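Local structure of alpha-fucosidase GH29 (Fusarium graminearum, 4PSR) at residues Glu12-His17 / Lys248-Leu253; Val123-His126 / Met132-Ser135; Ser135-Trp140 / Asp204-Asp209; Glu213-Asp216 / Ile222-Asn225; Tyr255-Gly260 / Lys265-Thr270. The protein hydrolyses alpha-L-fucosides as a GH29 glycoside hydrolase, and probably releases alpha-1,6-linked fucose from the glycans of glycoproteins. All blocks are in the same frame, centred on the assembly; numbering follows the deposited sequence.

Interaction 1: residues Glu12-His17 / Lys248-Leu253. With NA (sodium ion), chain J.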
# COMPACT_ATOMS: atom_id res chain seq x y z
N GLU A 12 17.59 4.18 -17.72
CA GLU A 12 17.17 3.40 -18.85
C GLU A 12 17.37 1.90 -18.60
O GLU A 12 16.54 1.08 -18.99
CB GLU A 12 17.87 3.94 -20.10
CG GLU A 12 19.42 4.07 -19.98
CD GLU A 12 19.97 5.43 -19.42
OE1 GLU A 12 19.27 6.25 -18.75
OE2 GLU A 12 21.18 5.66 -19.67
N SER A 13 18.45 1.53 -17.91
CA SER A 13 18.71 0.13 -17.57
C SER A 13 17.71 -0.40 -16.51
O SER A 13 17.10 -1.45 -16.69
CB SER A 13 20.13 -0.03 -17.03
OG SER A 13 20.39 -1.39 -16.71
N THR A 14 17.57 0.37 -15.44
CA THR A 14 16.71 -0.05 -14.33
C THR A 14 15.22 -0.02 -14.71
O THR A 14 14.45 -0.77 -14.12
CB THR A 14 16.98 0.75 -13.05
OG1 THR A 14 16.80 2.15 -13.27
CG2 THR A 14 18.41 0.51 -12.51
N ASP A 15 14.84 0.78 -15.71
CA ASP A 15 13.45 0.84 -16.18
C ASP A 15 12.98 -0.55 -16.61
O ASP A 15 11.77 -0.86 -16.56
CB ASP A 15 13.29 1.77 -17.41
CG ASP A 15 13.24 3.26 -17.06
OD1 ASP A 15 13.04 3.68 -15.89
OD2 ASP A 15 13.38 4.07 -18.01
N LYS A 16 13.89 -1.39 -17.08
CA LYS A 16 13.49 -2.69 -17.59
C LYS A 16 13.04 -3.69 -16.51
O LYS A 16 12.47 -4.73 -16.81
CB LYS A 16 14.61 -3.29 -18.45
CG LYS A 16 14.93 -2.41 -19.67
CD LYS A 16 15.84 -3.11 -20.67
CE LYS A 16 15.09 -4.15 -21.50
NZ LYS A 16 14.00 -3.57 -22.33
N HIS A 17 13.34 -3.38 -15.25
CA HIS A 17 12.86 -4.21 -14.15
C HIS A 17 11.34 -4.19 -14.10
O HIS A 17 10.73 -3.13 -14.25
CB HIS A 17 13.43 -3.71 -12.84
CG HIS A 17 12.96 -4.49 -11.65
ND1 HIS A 17 12.02 -4.00 -10.75
CD2 HIS A 17 13.31 -5.72 -11.21
CE1 HIS A 17 11.81 -4.92 -9.83
NE2 HIS A 17 12.56 -5.97 -10.08
N LYS A 248 23.47 7.58 -6.15
CA LYS A 248 23.28 6.60 -5.08
C LYS A 248 21.92 5.91 -5.20
O LYS A 248 21.80 4.69 -4.97
CB LYS A 248 23.50 7.23 -3.71
CG LYS A 248 24.99 7.62 -3.46
CD LYS A 248 25.85 6.41 -3.41
CE LYS A 248 27.31 6.72 -3.27
NZ LYS A 248 27.95 6.73 -4.59
N ARG A 249 20.89 6.65 -5.58
CA ARG A 249 19.59 6.02 -5.87
C ARG A 249 19.69 5.00 -6.97
O ARG A 249 19.19 3.89 -6.85
CB ARG A 249 18.57 7.10 -6.20
CG ARG A 249 18.10 7.87 -5.00
CD ARG A 249 17.10 8.92 -5.37
NE ARG A 249 17.67 10.20 -5.79
CZ ARG A 249 17.32 10.88 -6.88
NH1 ARG A 249 16.51 10.39 -7.80
NH2 ARG A 249 17.85 12.07 -7.09
N LEU A 250 20.38 5.35 -8.05
CA LEU A 250 20.53 4.46 -9.18
C LEU A 250 21.39 3.24 -8.82
O LEU A 250 21.12 2.14 -9.30
CB LEU A 250 21.16 5.20 -10.37
CG LEU A 250 20.19 6.14 -11.08
CD1 LEU A 250 20.96 7.02 -12.05
CD2 LEU A 250 19.16 5.31 -11.83
N GLU A 251 22.40 3.44 -7.97
CA GLU A 251 23.24 2.32 -7.55
C GLU A 251 22.43 1.34 -6.67
O GLU A 251 22.60 0.13 -6.79
CB GLU A 251 24.47 2.86 -6.81
CG GLU A 251 25.50 3.46 -7.79
CD GLU A 251 26.59 4.28 -7.13
OE1 GLU A 251 26.60 4.43 -5.90
OE2 GLU A 251 27.46 4.79 -7.87
N PHE A 252 21.56 1.88 -5.81
CA PHE A 252 20.64 1.03 -5.05
C PHE A 252 19.74 0.19 -5.97
O PHE A 252 19.64 -1.05 -5.79
CB PHE A 252 19.75 1.84 -4.11
CG PHE A 252 18.57 1.04 -3.61
CD1 PHE A 252 18.74 -0.01 -2.72
CD2 PHE A 252 17.30 1.30 -4.11
CE1 PHE A 252 17.65 -0.78 -2.30
CE2 PHE A 252 16.20 0.55 -3.70
CZ PHE A 252 16.38 -0.49 -2.80
N LEU A 253 19.08 0.83 -6.94
CA LEU A 253 18.16 0.12 -7.82
C LEU A 253 18.90 -0.99 -8.57
O LEU A 253 18.44 -2.14 -8.63
CB LEU A 253 17.49 1.12 -8.79
CG LEU A 253 16.55 2.13 -8.14
CD1 LEU A 253 16.13 3.21 -9.14
CD2 LEU A 253 15.30 1.42 -7.57
NA NA J . 9.65 -1.85 -15.96
O HOH W 1 9.80 -3.77 -17.37
O HOH W 2 7.42 -2.56 -15.10
O HOH W 3 8.73 -0.53 -17.81
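T14 touches helix 246-263 with both branches of its side chain, and each branch has its own leucine. The methyl CG2 of T14 lies 3.9 Å from CB of L253, while T14 OG1 stands 4.2 Å from CD2 of L250; in both pairs the side chains cross at about a right angle. With chi1 at 58°, OG1 sits between the backbone N and the carbonyl carbon, and CG2 is left anti to the carbonyl carbon, where it meets L253. The buried hydroxyl finds its polar partner in the carbonyl oxygen of T10, one turn earlier. W11 touches both leucines as well. Helix 246-263 belongs to the outer layer of the TIM barrel, between strands 222-225 and 268-272, so the short N-terminal helix 11-14 packs onto this layer. Beyond T14 the chain makes a type I beta turn, in which H17 N bonds to T14 O at 3.1 Å. From this turn the carbonyl oxygens D15 O and H17 O both bind the same sodium ion, each at 2.4 Å. Water 2 lies across the metal from D15 O and water 3 across from H17 O, and water 1 and T281 O bring the ligands to six, consistent with octahedral coordination. The H17 ring is fixed by a bond from ND1 to the carbonyl of S282 and by stacking on F257.

Interaction 2: residues Val123-His126 / Met132-Ser135. With FUL (beta-L-fucopyranose), chain M.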
# COMPACT_ATOMS: atom_id res chain seq x y z
N VAL A 123 9.65 -2.46 10.00
CA VAL A 123 10.44 -1.27 9.76
C VAL A 123 11.85 -1.60 10.25
O VAL A 123 12.06 -1.88 11.43
CB VAL A 123 9.88 -0.03 10.51
CG1 VAL A 123 10.86 1.13 10.47
CG2 VAL A 123 8.55 0.37 9.90
N ALA A 124 12.82 -1.64 9.33
CA ALA A 124 14.20 -1.99 9.69
C ALA A 124 14.98 -0.76 10.14
O ALA A 124 15.90 -0.87 10.96
CB ALA A 124 14.91 -2.66 8.54
N GLU A 125 14.64 0.41 9.57
CA GLU A 125 15.25 1.68 10.02
C GLU A 125 14.25 2.77 9.66
O GLU A 125 13.88 2.89 8.49
CB GLU A 125 16.58 1.94 9.35
CG GLU A 125 17.18 3.27 9.81
CD GLU A 125 18.60 3.52 9.43
OE1 GLU A 125 19.29 2.61 8.97
OE2 GLU A 125 19.03 4.70 9.57
N HIS A 126 13.83 3.53 10.66
CA HIS A 126 12.93 4.66 10.41
C HIS A 126 13.78 5.92 10.11
O HIS A 126 14.82 5.79 9.51
CB HIS A 126 11.95 4.80 11.58
CG HIS A 126 10.73 5.59 11.24
ND1 HIS A 126 10.58 6.90 11.63
CD2 HIS A 126 9.66 5.29 10.47
CE1 HIS A 126 9.44 7.37 11.16
NE2 HIS A 126 8.86 6.41 10.44
N MET A 132 18.07 -1.59 12.64
CA MET A 132 17.69 -2.66 13.56
C MET A 132 18.18 -4.05 13.16
O MET A 132 17.71 -5.07 13.73
CB MET A 132 16.20 -2.60 13.86
CG MET A 132 15.94 -1.45 14.85
SD MET A 132 14.21 -1.30 15.35
CE MET A 132 13.55 -0.43 13.91
N TRP A 133 19.16 -4.11 12.27
CA TRP A 133 19.90 -5.35 11.98
C TRP A 133 21.33 -5.21 12.55
O TRP A 133 21.72 -4.15 13.04
CB TRP A 133 19.92 -5.67 10.48
CG TRP A 133 20.63 -4.65 9.65
CD1 TRP A 133 21.91 -4.72 9.20
CD2 TRP A 133 20.10 -3.40 9.16
NE1 TRP A 133 22.22 -3.60 8.48
CE2 TRP A 133 21.14 -2.76 8.45
CE3 TRP A 133 18.86 -2.74 9.28
CZ2 TRP A 133 20.98 -1.52 7.84
CZ3 TRP A 133 18.70 -1.49 8.69
CH2 TRP A 133 19.76 -0.90 7.97
N ASP A 134 22.09 -6.30 12.52
CA ASP A 134 23.49 -6.30 12.95
C ASP A 134 24.29 -5.59 11.89
O ASP A 134 24.65 -6.19 10.88
CB ASP A 134 23.97 -7.74 13.09
CG ASP A 134 25.30 -7.84 13.79
OD1 ASP A 134 25.93 -6.79 14.00
OD2 ASP A 134 25.69 -8.97 14.14
N SER A 135 24.56 -4.30 12.08
CA SER A 135 25.14 -3.45 11.05
C SER A 135 26.60 -3.10 11.33
O SER A 135 26.94 -2.68 12.45
CB SER A 135 24.32 -2.16 10.94
OG SER A 135 24.91 -1.25 10.04
C1 FUL M . 5.69 8.79 6.68
C2 FUL M . 6.62 8.81 7.88
O2 FUL M . 7.14 10.12 8.15
C3 FUL M . 5.81 8.30 9.04
O3 FUL M . 6.59 8.37 10.21
C4 FUL M . 5.39 6.89 8.72
O4 FUL M . 6.55 6.06 8.64
C5 FUL M . 4.62 6.87 7.41
C6 FUL M . 4.23 5.48 6.97
O5 FUL M . 5.35 7.47 6.34
O1 FUL M . 6.38 9.33 5.58
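Rotation of W133 to chi1 63° places CG between the backbone N and the carbonyl carbon and turns the indole back toward A124 and E125; a bend at chi3 likewise curls the end of M132 toward V123. The methyl CE of M132 arrives 3.2 Å from V123 O. The carbonyl oxygen of A124 is the centre of the contact: M132 N donates to it at 2.8 Å, nearly in line with the C=O bond, and the indole presents its edge to the same oxygen, with W133 CZ3 3.7 Å away. CZ3 also packs against A124 CB. W133 CH2 lies 3.7 Å from E125 OE1, the carboxylate and ring planes standing 40° apart. That buried carboxylate is held by S131 OG at OE1 and by a salt bridge from K210 at OE2. Strand 119-125 is the second strand of the barrel, and the loop that leaves its C-terminal end folds back here beside it. H126, directly after the strand, reaches into the fucose site, where its NE2 meets the hydroxyl O4 of the sugar at 2.9 Å (158°) near the ring plane and makes a weak bond to O3 at 3.0 Å. H34, E46, W47, H127, D226 and K272 also bond to the sugar. A single nitrogen spanning O3 and O4 suits the cis arrangement of these hydroxyls in fucose.

Interaction 3: residues Ser135-Trp140 / Asp204-Asp209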
# COMPACT_ATOMS: atom_id res chain seq x y z
N SER A 135 24.56 -4.30 12.08
CA SER A 135 25.14 -3.45 11.05
C SER A 135 26.60 -3.10 11.33
O SER A 135 26.94 -2.68 12.45
CB SER A 135 24.32 -2.16 10.94
OG SER A 135 24.91 -1.25 10.04
N LYS A 136 27.45 -3.32 10.33
CA LYS A 136 28.84 -2.86 10.38
C LYS A 136 28.91 -1.39 9.98
O LYS A 136 29.72 -0.64 10.53
CB LYS A 136 29.74 -3.71 9.49
CG LYS A 136 29.77 -5.18 9.93
CD LYS A 136 30.53 -6.09 8.99
CE LYS A 136 30.29 -7.56 9.35
NZ LYS A 136 28.84 -7.94 9.33
N VAL A 137 28.06 -0.96 9.05
CA VAL A 137 28.16 0.43 8.59
C VAL A 137 27.53 1.43 9.56
O VAL A 137 27.85 2.62 9.50
CB VAL A 137 27.59 0.66 7.16
CG1 VAL A 137 28.29 -0.25 6.13
CG2 VAL A 137 26.11 0.45 7.09
N ASN A 138 26.66 0.95 10.46
CA ASN A 138 26.03 1.82 11.44
C ASN A 138 26.05 1.17 12.82
O ASN A 138 25.31 0.22 13.08
CB ASN A 138 24.59 2.16 11.04
CG ASN A 138 23.91 3.06 12.04
OD1 ASN A 138 24.59 3.71 12.86
ND2 ASN A 138 22.60 3.13 11.98
N GLU A 139 26.90 1.68 13.71
CA GLU A 139 27.01 1.18 15.08
C GLU A 139 25.76 1.39 15.92
O GLU A 139 25.58 0.74 16.98
CB GLU A 139 28.20 1.81 15.81
CG GLU A 139 28.15 3.35 15.99
CD GLU A 139 28.72 4.14 14.84
OE1 GLU A 139 28.83 3.64 13.70
OE2 GLU A 139 29.08 5.32 15.11
N TRP A 140 24.87 2.28 15.46
CA TRP A 140 23.64 2.55 16.16
C TRP A 140 22.64 1.46 15.81
O TRP A 140 21.84 1.59 14.89
CB TRP A 140 23.12 3.95 15.81
CG TRP A 140 24.07 5.03 16.30
CD1 TRP A 140 25.06 5.63 15.57
CD2 TRP A 140 24.13 5.59 17.61
NE1 TRP A 140 25.72 6.54 16.36
CE2 TRP A 140 25.19 6.52 17.61
CE3 TRP A 140 23.40 5.39 18.78
CZ2 TRP A 140 25.52 7.27 18.73
CZ3 TRP A 140 23.71 6.13 19.88
CH2 TRP A 140 24.78 7.07 19.85
N ASP A 204 24.97 10.38 1.85
CA ASP A 204 24.45 9.75 0.64
C ASP A 204 25.04 8.35 0.48
O ASP A 204 24.36 7.39 0.12
CB ASP A 204 24.73 10.63 -0.61
CG ASP A 204 23.79 11.84 -0.70
OD1 ASP A 204 22.58 11.69 -0.44
OD2 ASP A 204 24.30 12.94 -1.05
N GLN A 205 26.33 8.21 0.75
CA GLN A 205 26.95 6.91 0.69
C GLN A 205 26.36 5.96 1.74
O GLN A 205 26.15 4.77 1.43
CB GLN A 205 28.49 7.04 0.88
CG GLN A 205 29.22 5.71 0.82
CD GLN A 205 29.25 5.15 -0.59
OE1 GLN A 205 29.72 5.81 -1.52
NE2 GLN A 205 28.76 3.93 -0.77
N LEU A 206 26.13 6.45 2.94
CA LEU A 206 25.56 5.67 4.03
C LEU A 206 24.14 5.23 3.69
O LEU A 206 23.73 4.11 4.05
CB LEU A 206 25.63 6.45 5.35
CG LEU A 206 25.10 5.74 6.59
CD1 LEU A 206 25.92 4.49 6.89
CD2 LEU A 206 25.11 6.67 7.79
N TRP A 207 23.38 6.06 2.97
CA TRP A 207 22.01 5.67 2.58
C TRP A 207 22.06 4.39 1.76
O TRP A 207 21.30 3.43 2.00
CB TRP A 207 21.36 6.80 1.77
CG TRP A 207 19.98 6.47 1.27
CD1 TRP A 207 18.79 6.70 1.91
CD2 TRP A 207 19.66 5.88 0.01
NE1 TRP A 207 17.74 6.25 1.12
CE2 TRP A 207 18.24 5.72 -0.04
CE3 TRP A 207 20.42 5.43 -1.08
CZ2 TRP A 207 17.59 5.19 -1.15
CZ3 TRP A 207 19.77 4.88 -2.17
CH2 TRP A 207 18.36 4.76 -2.20
N PHE A 208 22.96 4.37 0.78
CA PHE A 208 23.18 3.20 -0.05
C PHE A 208 23.76 2.02 0.73
O PHE A 208 23.26 0.89 0.62
CB PHE A 208 24.10 3.51 -1.24
CG PHE A 208 24.53 2.28 -1.98
CD1 PHE A 208 23.74 1.75 -2.98
CD2 PHE A 208 25.70 1.63 -1.66
CE1 PHE A 208 24.12 0.59 -3.65
CE2 PHE A 208 26.07 0.48 -2.33
CZ PHE A 208 25.27 -0.03 -3.32
N ASP A 209 24.77 2.28 1.55
CA ASP A 209 25.45 1.20 2.28
C ASP A 209 24.47 0.51 3.24
O ASP A 209 24.54 -0.70 3.44
CB ASP A 209 26.65 1.71 3.06
CG ASP A 209 27.83 2.11 2.17
OD1 ASP A 209 27.85 1.72 0.99
OD2 ASP A 209 28.73 2.78 2.69
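The long loop between barrel strand 119-125 and helix 151-161 is laid against the outer helix 200-218 by V137, which meets L206 and D209 one turn apart. CG1 of V137 lies 4.0 Å from CB of D209, while its CG2 sits between CD1 of L206, at 4.0 Å, and the carbonyl oxygen of D209. The V137 and L206 side chains lie alongside each other, pointing opposite ways, and CD1 of L206 also comes within 3.7 Å of V137 O, an oxygen whose hydrogen bond is to K193 NZ. L206 gets there because its CG is anti to the backbone N (chi1 -179°), carrying the branched end across to the loop. The loop holds its own shape through two side chains that accept from backbone N-H groups. S135 OG accepts from N138 N at 2.8 Å, an ST motif, and N138 OD1 accepts from W140 N at 3.0 Å in an Asx turn, the donor lying well above the carbonyl plane. The amide end ND2 of N138 is tied to G129 O and S131 OG. On the helix, Q205 NE2 binds D209 OD1 at 3.0 Å, approaching from above the carboxylate, with D209 OD1 close to the plane of the Q205 amide. R212 NH1 forms a salt bridge with the same oxygen.

Interaction 4: residues Glu213-Asp216 / Ile222-Asn225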
# COMPACT_ATOMS: atom_id res chain seq x y z
N GLU A 213 23.69 -3.49 2.82
CA GLU A 213 24.01 -4.38 3.93
C GLU A 213 22.74 -5.09 4.37
O GLU A 213 22.72 -6.32 4.55
CB GLU A 213 24.60 -3.59 5.09
CG GLU A 213 25.15 -4.43 6.24
CD GLU A 213 25.67 -3.54 7.33
OE1 GLU A 213 24.84 -2.79 7.89
OE2 GLU A 213 26.92 -3.46 7.56
N MET A 214 21.64 -4.34 4.52
CA MET A 214 20.39 -4.94 4.95
C MET A 214 19.91 -5.96 3.93
O MET A 214 19.47 -7.06 4.29
CB MET A 214 19.31 -3.84 5.18
CG MET A 214 17.88 -4.38 5.47
SD MET A 214 16.98 -4.89 3.99
CE MET A 214 16.73 -3.30 3.20
N LEU A 215 20.00 -5.65 2.65
CA LEU A 215 19.34 -6.52 1.68
C LEU A 215 20.15 -7.80 1.42
O LEU A 215 19.57 -8.85 1.16
CB LEU A 215 18.97 -5.76 0.41
CG LEU A 215 20.04 -5.37 -0.61
CD1 LEU A 215 20.36 -6.53 -1.57
CD2 LEU A 215 19.64 -4.12 -1.40
N ASP A 216 21.48 -7.71 1.54
CA ASP A 216 22.30 -8.91 1.49
C ASP A 216 22.10 -9.77 2.74
O ASP A 216 22.23 -10.99 2.68
CB ASP A 216 23.79 -8.55 1.32
CG ASP A 216 24.16 -8.09 -0.10
OD1 ASP A 216 23.49 -8.46 -1.09
OD2 ASP A 216 25.18 -7.39 -0.20
N ILE A 222 10.46 -7.40 -0.86
CA ILE A 222 10.04 -6.02 -1.08
C ILE A 222 10.88 -5.12 -0.22
O ILE A 222 11.05 -5.37 0.98
CB ILE A 222 8.56 -5.77 -0.69
CG1 ILE A 222 7.58 -6.70 -1.44
CG2 ILE A 222 8.19 -4.28 -0.92
CD1 ILE A 222 6.23 -6.88 -0.72
N ILE A 223 11.47 -4.08 -0.81
CA ILE A 223 12.08 -2.99 -0.03
C ILE A 223 11.20 -1.75 -0.18
O ILE A 223 11.09 -1.18 -1.29
CB ILE A 223 13.54 -2.69 -0.43
CG1 ILE A 223 14.40 -3.93 -0.19
CG2 ILE A 223 14.07 -1.49 0.36
CD1 ILE A 223 15.87 -3.75 -0.62
N TRP A 224 10.59 -1.34 0.92
CA TRP A 224 9.70 -0.19 0.98
C TRP A 224 10.54 1.01 1.39
O TRP A 224 11.33 0.91 2.33
CB TRP A 224 8.62 -0.53 2.00
CG TRP A 224 7.53 0.45 2.32
CD1 TRP A 224 6.20 0.29 2.02
CD2 TRP A 224 7.61 1.65 3.10
NE1 TRP A 224 5.46 1.31 2.56
CE2 TRP A 224 6.30 2.17 3.21
CE3 TRP A 224 8.67 2.36 3.69
CZ2 TRP A 224 6.01 3.37 3.89
CZ3 TRP A 224 8.38 3.56 4.36
CH2 TRP A 224 7.06 4.05 4.44
N ASN A 225 10.39 2.13 0.66
CA ASN A 225 11.13 3.36 0.93
C ASN A 225 10.22 4.51 1.28
O ASN A 225 9.17 4.68 0.65
CB ASN A 225 11.97 3.81 -0.27
CG ASN A 225 13.08 2.87 -0.58
OD1 ASN A 225 14.22 3.06 -0.08
ND2 ASN A 225 12.82 1.88 -1.43
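The carbonyl oxygen of I223 is gripped by two donors of strand 268-272: the hydroxyl of T269 bonds to it, and the backbone N of T270 adds the regular sheet bond. The side chain of I223 points out of the barrel toward helix 200-218. Its CD1 lies 3.9 Å from CE of M214, the two chains meeting tip to tip. M214 manages this by bending at chi2 and chi3 (-80° and -68°), which swings CE toward the strand. L215 instead crosses I223 at about a right angle, its CB 3.8 Å and its CD2 3.9 Å from I223 CD1, so one methyl is lodged against both residues. This is helix-on-strand packing of the TIM barrel, in which helix 200-218 is followed, after a short connection, by strand 222-225. F252 and Y256 of the next outer helix, 246-263, also touch I223, which therefore fills the seam between two consecutive helices. W224, next in the strand, points into the barrel. E213, one residue before M214, accepts four hydrogen bonds from the loop after strand 119-125: W133 NE1 and S135 OG at OE1, the backbone N atoms of K136 and V137 at OE2.

Interaction 5: residues Tyr255-Gly260 / Lys265-Thr270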
# COMPACT_ATOMS: atom_id res chain seq x y z
N TYR A 255 21.75 -2.47 -7.79
CA TYR A 255 22.23 -3.50 -6.86
C TYR A 255 21.13 -4.46 -6.44
O TYR A 255 21.28 -5.68 -6.53
CB TYR A 255 22.89 -2.86 -5.65
CG TYR A 255 23.68 -3.82 -4.79
CD1 TYR A 255 25.04 -3.97 -4.96
CD2 TYR A 255 23.07 -4.57 -3.80
CE1 TYR A 255 25.78 -4.83 -4.18
CE2 TYR A 255 23.80 -5.43 -2.99
CZ TYR A 255 25.17 -5.55 -3.21
OH TYR A 255 25.93 -6.39 -2.43
N TYR A 256 19.99 -3.91 -6.04
CA TYR A 256 18.88 -4.73 -5.61
C TYR A 256 18.31 -5.56 -6.76
O TYR A 256 18.06 -6.76 -6.59
CB TYR A 256 17.80 -3.83 -5.00
CG TYR A 256 16.63 -4.58 -4.38
CD1 TYR A 256 16.81 -5.79 -3.69
CD2 TYR A 256 15.33 -4.07 -4.44
CE1 TYR A 256 15.74 -6.43 -3.06
CE2 TYR A 256 14.26 -4.71 -3.83
CZ TYR A 256 14.47 -5.89 -3.15
OH TYR A 256 13.38 -6.50 -2.54
N PHE A 257 18.10 -4.95 -7.94
CA PHE A 257 17.54 -5.69 -9.06
C PHE A 257 18.52 -6.78 -9.54
O PHE A 257 18.10 -7.87 -9.93
CB PHE A 257 17.14 -4.74 -10.21
CG PHE A 257 16.08 -3.74 -9.85
CD1 PHE A 257 15.26 -3.90 -8.74
CD2 PHE A 257 15.90 -2.62 -10.65
CE1 PHE A 257 14.30 -2.95 -8.44
CE2 PHE A 257 14.95 -1.65 -10.34
CZ PHE A 257 14.12 -1.84 -9.25
N ASN A 258 19.82 -6.53 -9.45
CA ASN A 258 20.80 -7.57 -9.77
C ASN A 258 20.79 -8.70 -8.75
O ASN A 258 20.89 -9.87 -9.11
CB ASN A 258 22.21 -6.99 -9.89
CG ASN A 258 22.43 -6.27 -11.19
OD1 ASN A 258 21.83 -6.62 -12.21
ND2 ASN A 258 23.29 -5.26 -11.17
N ARG A 259 20.68 -8.36 -7.47
CA ARG A 259 20.60 -9.40 -6.46
C ARG A 259 19.35 -10.25 -6.66
O ARG A 259 19.39 -11.46 -6.50
CB ARG A 259 20.63 -8.83 -5.05
CG ARG A 259 21.98 -8.29 -4.60
CD ARG A 259 23.09 -9.30 -4.75
NE ARG A 259 24.21 -8.99 -3.87
CZ ARG A 259 25.46 -9.41 -4.06
NH1 ARG A 259 25.77 -10.18 -5.09
NH2 ARG A 259 26.41 -9.06 -3.19
N GLY A 260 18.22 -9.63 -7.03
CA GLY A 260 17.01 -10.40 -7.28
C GLY A 260 17.23 -11.46 -8.34
O GLY A 260 16.80 -12.61 -8.18
N LYS A 265 14.63 -14.57 -7.74
CA LYS A 265 13.42 -14.01 -7.15
C LYS A 265 13.00 -12.78 -7.92
O LYS A 265 13.85 -12.06 -8.44
CB LYS A 265 13.68 -13.53 -5.71
CG LYS A 265 14.12 -14.59 -4.77
CD LYS A 265 13.58 -14.36 -3.37
CE LYS A 265 14.26 -13.22 -2.65
NZ LYS A 265 13.84 -13.23 -1.23
N GLU A 266 11.71 -12.53 -7.97
CA GLU A 266 11.15 -11.29 -8.51
C GLU A 266 10.94 -10.34 -7.35
O GLU A 266 10.05 -10.54 -6.53
CB GLU A 266 9.83 -11.56 -9.21
CG GLU A 266 9.94 -12.46 -10.42
CD GLU A 266 8.58 -12.88 -10.87
OE1 GLU A 266 8.13 -12.45 -11.96
OE2 GLU A 266 7.92 -13.62 -10.11
N VAL A 267 11.77 -9.31 -7.28
CA VAL A 267 11.76 -8.39 -6.14
C VAL A 267 11.03 -7.12 -6.49
O VAL A 267 10.83 -6.78 -7.67
CB VAL A 267 13.18 -8.08 -5.60
CG1 VAL A 267 13.86 -9.38 -5.20
CG2 VAL A 267 14.04 -7.28 -6.63
N VAL A 268 10.62 -6.41 -5.46
CA VAL A 268 9.85 -5.17 -5.59
C VAL A 268 10.45 -4.09 -4.74
O VAL A 268 10.88 -4.33 -3.61
CB VAL A 268 8.40 -5.39 -5.12
CG1 VAL A 268 7.57 -4.11 -5.15
CG2 VAL A 268 7.74 -6.48 -5.95
N THR A 269 10.51 -2.85 -5.26
CA THR A 269 10.77 -1.72 -4.38
C THR A 269 9.67 -0.67 -4.53
O THR A 269 9.13 -0.46 -5.63
CB THR A 269 12.19 -1.13 -4.59
OG1 THR A 269 12.53 -0.26 -3.51
CG2 THR A 269 12.30 -0.38 -5.92
N THR A 270 9.26 -0.10 -3.41
CA THR A 270 8.20 0.91 -3.38
C THR A 270 8.78 2.27 -2.95
O THR A 270 9.86 2.35 -2.33
CB THR A 270 7.02 0.54 -2.42
OG1 THR A 270 7.44 0.68 -1.06
CG2 THR A 270 6.50 -0.88 -2.64
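Helix 255-260 and strand 268-270 run nearly antiparallel, with axes 9.9 Å apart and an angle of 155° between their directions, and the chain joining them is pinned by a straight bond from K265 N to G260 O of 3.0 Å and 171°. V267, just before the strand, packs against the helix. Its CG2 lies over one face of the Y256 ring, 3.8 Å from the centroid, in a CH-pi contact somewhat offset toward the rim. The other methyl, CG1, comes to 3.9 Å from CA of G260. A side chain at this glycine would run into CG2 of V267. At the edge of the Y256 ring, near its plane, V268 O lies 3.4 Å from CE2; the phenol oxygen itself is hydrogen-bonded to P220 O. F257 presents its ring edge to both V267 and T269, with CZ 4.1 Å from CG2 of T269 and the two side chains crossing at about a right angle. K265 turns its amine away from the helix to a salt bridge with D221 and a bond to Q219 O. An outer helix folded back on the strand that follows it, with a short connection at the N-terminal end of the strand, is the alpha-to-beta half of a beta-alpha-beta unit of the TIM barrel.

In the fold
Interactions 2, 4 and 5 reach the barrel sheet itself; 1 and 3 lay the N-terminal segment and a loop on its outer helices. Interactions 4 and 5, centred 9 Å apart, join neighbouring strands 222-225 and 268-272 to the helices before them, and D216 OD2 meets Y255 OH at 2.6 Å between those helices. Interaction 1 shares its helix with interaction 5: H17 CE1 lies 3.0 Å from V267 O, and the F257 side chain is about 8 Å from the sodium ion. Interactions 2 and 3 share S135, and W133 CE2 packs 3.9 Å from M214 CB of interaction 4. Interaction 2 alone touches the fucose, through H126; the I223 side chain stays about 13 Å from the sugar.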